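Ralf, proline/betaine transporter (Legionella pneumophila, PDB 4D7Q) probably acts as a guanine-nucleotide exchange factor, here as an engineered chimera joining a Legionella Sec7 domain to a Rickettsia capping domain. Local coordinates at residues T145-T150 and S289-G294. The protein carries 2 engineered substitutions. Sequence-based numbering, arbitrary orientation.
Sequences TIMLNT and SRWFLG
The indole of W291 lies flat against helix 135-152, with I146 on one face and, toward the rim, CB of F292 on the other. CG2 of I146 stands 3.4 Å from the centroid of the six-membered ring and only 2° off its normal, a CH-pi contact in which the methyl is nearly equidistant from all six ring carbons. At the pyrrole end, M147 brings CB to 3.3 Å from NE1 of W291, and its CA lies equally close to CD1; CG follows alongside CD1, and only the end of the side chain, bent at chi3, leads away. T150 crosses the base of the tryptophan at about a right angle, its CG2 3.4 Å from W291 CB. In this engineered chimera the Legionella Sec7 domain here meets the Rickettsia capping domain, whose helix 290-293 lies in the connection from strand 277-283 to its antiparallel neighbour 297-303. Beside its backbone N (chi1 -48°), T150 OG1 donates a 2.6 Å hydrogen bond to I146 O, which T150 N reaches from the opposite face of its plane. R290 NH1 forms salt bridges to D151 on helix 135-152 and to the sulfonate of a bound HEPES molecule, probably from the crystallisation liquor.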
loop_
_atom_site.group_PDB
_atom_site.type_symbol
_atom_site.label_atom_id
_atom_site.label_comp_id
_atom_site.label_asym_id
_atom_site.label_seq_id
_atom_site.Cartn_x
_atom_site.Cartn_y
_atom_site.Cartn_z
ATOM N N THR A 145 -14.097 -5.461 8.191
ATOM C CA THR A 145 -13.542 -6.038 9.418
ATOM C C THR A 145 -12.415 -5.150 9.948
ATOM O O THR A 145 -12.389 -4.849 11.134
ATOM C CB THR A 145 -13.107 -7.501 9.159
ATOM O OG1 THR A 145 -14.236 -8.277 8.763
ATOM C CG2 THR A 145 -12.402 -8.144 10.342
ATOM N N ILE A 146 -11.510 -4.711 9.062
ATOM C CA ILE A 146 -10.402 -3.840 9.444
ATOM C C ILE A 146 -10.937 -2.529 10.062
ATOM O O ILE A 146 -10.475 -2.103 11.128
ATOM C CB ILE A 146 -9.503 -3.528 8.219
ATOM C CG1 ILE A 146 -8.766 -4.793 7.694
ATOM C CG2 ILE A 146 -8.487 -2.414 8.588
ATOM C CD1 ILE A 146 -8.128 -4.584 6.198
ATOM N N MET A 147 -11.871 -1.874 9.345
ATOM C CA MET A 147 -12.428 -0.591 9.753
ATOM C C MET A 147 -13.180 -0.717 11.064
ATOM O O MET A 147 -12.950 0.099 11.963
ATOM C CB MET A 147 -13.325 0.013 8.661
ATOM C CG MET A 147 -14.012 1.304 9.127
ATOM S SD MET A 147 -15.190 1.950 7.940
ATOM C CE MET A 147 -16.502 0.840 8.120
ATOM N N LEU A 148 -14.094 -1.720 11.166
ATOM C CA LEU A 148 -14.861 -1.961 12.392
ATOM C C LEU A 148 -13.951 -2.298 13.571
ATOM O O LEU A 148 -14.115 -1.727 14.661
ATOM C CB LEU A 148 -15.933 -3.028 12.192
ATOM C CG LEU A 148 -16.879 -3.316 13.402
ATOM C CD1 LEU A 148 -17.737 -2.076 13.780
ATOM C CD2 LEU A 148 -17.793 -4.525 13.108
ATOM N N ASN A 149 -12.998 -3.211 13.367
ATOM C CA ASN A 149 -12.064 -3.579 14.443
ATOM C C ASN A 149 -11.306 -2.373 14.980
ATOM O O ASN A 149 -11.239 -2.203 16.187
ATOM C CB ASN A 149 -11.117 -4.698 14.022
ATOM C CG ASN A 149 -10.196 -5.114 15.135
ATOM O OD1 ASN A 149 -9.134 -4.549 15.285
ATOM N ND2 ASN A 149 -10.610 -6.052 15.985
ATOM N N THR A 150 -10.802 -1.508 14.093
ATOM C CA THR A 150 -10.079 -0.307 14.477
ATOM C C THR A 150 -10.947 0.595 15.380
ATOM O O THR A 150 -10.477 1.076 16.414
ATOM C CB THR A 150 -9.553 0.441 13.230
ATOM O OG1 THR A 150 -8.896 -0.466 12.347
ATOM C CG2 THR A 150 -8.580 1.544 13.584
ATOM N N SER A 289 -12.177 5.906 5.641
ATOM C CA SER A 289 -10.736 5.942 5.555
ATOM C C SER A 289 -9.902 6.205 6.820
ATOM O O SER A 289 -8.703 6.149 6.770
ATOM C CB SER A 289 -10.330 6.913 4.470
ATOM O OG SER A 289 -10.645 8.219 4.767
ATOM N N ARG A 290 -10.541 6.528 7.924
ATOM C CA ARG A 290 -9.828 7.020 9.072
ATOM C C ARG A 290 -8.810 6.035 9.600
ATOM O O ARG A 290 -7.756 6.408 10.022
ATOM C CB ARG A 290 -10.786 7.460 10.176
ATOM C CG ARG A 290 -10.231 8.428 11.178
ATOM C CD ARG A 290 -11.238 9.043 12.123
ATOM N NE ARG A 290 -12.525 8.396 12.149
ATOM C CZ ARG A 290 -12.786 7.252 12.747
ATOM N NH1 ARG A 290 -11.870 6.614 13.428
ATOM N NH2 ARG A 290 -13.996 6.764 12.681
ATOM N N TRP A 291 -9.126 4.761 9.545
ATOM C CA TRP A 291 -8.162 3.841 10.139
ATOM C C TRP A 291 -6.891 3.757 9.301
ATOM O O TRP A 291 -5.824 3.412 9.807
ATOM C CB TRP A 291 -8.779 2.451 10.300
ATOM C CG TRP A 291 -9.233 1.841 9.010
ATOM C CD1 TRP A 291 -10.508 1.799 8.527
ATOM C CD2 TRP A 291 -8.413 1.187 8.034
ATOM N NE1 TRP A 291 -10.534 1.158 7.311
ATOM C CE2 TRP A 291 -9.259 0.773 6.987
ATOM C CE3 TRP A 291 -7.045 0.911 7.944
ATOM C CZ2 TRP A 291 -8.784 0.099 5.864
ATOM C CZ3 TRP A 291 -6.575 0.241 6.828
ATOM C CH2 TRP A 291 -7.442 -0.157 5.804
ATOM N N PHE A 292 -7.014 4.073 8.015
ATOM C CA PHE A 292 -5.869 4.033 7.099
ATOM C C PHE A 292 -5.125 5.348 7.036
ATOM O O PHE A 292 -3.895 5.363 7.008
ATOM C CB PHE A 292 -6.348 3.669 5.676
ATOM C CG PHE A 292 -5.231 3.469 4.673
ATOM C CD1 PHE A 292 -4.431 2.322 4.708
ATOM C CD2 PHE A 292 -4.947 4.442 3.721
ATOM C CE1 PHE A 292 -3.396 2.147 3.782
ATOM C CE2 PHE A 292 -3.927 4.247 2.784
ATOM C CZ PHE A 292 -3.175 3.098 2.814
ATOM N N LEU A 293 -5.885 6.452 6.967
ATOM C CA LEU A 293 -5.345 7.779 6.739
ATOM C C LEU A 293 -5.280 8.672 7.976
ATOM O O LEU A 293 -4.519 9.641 7.999
ATOM C CB LEU A 293 -6.210 8.446 5.651
ATOM C CG LEU A 293 -5.800 9.831 5.140
ATOM C CD1 LEU A 293 -4.479 9.781 4.379
ATOM C CD2 LEU A 293 -6.883 10.453 4.337
ATOM N N GLY A 294 -6.118 8.404 8.955
ATOM C CA GLY A 294 -6.218 9.331 10.073
ATOM C C GLY A 294 -7.129 10.474 9.656
ATOM O O GLY A 294 -7.874 10.365 8.678
#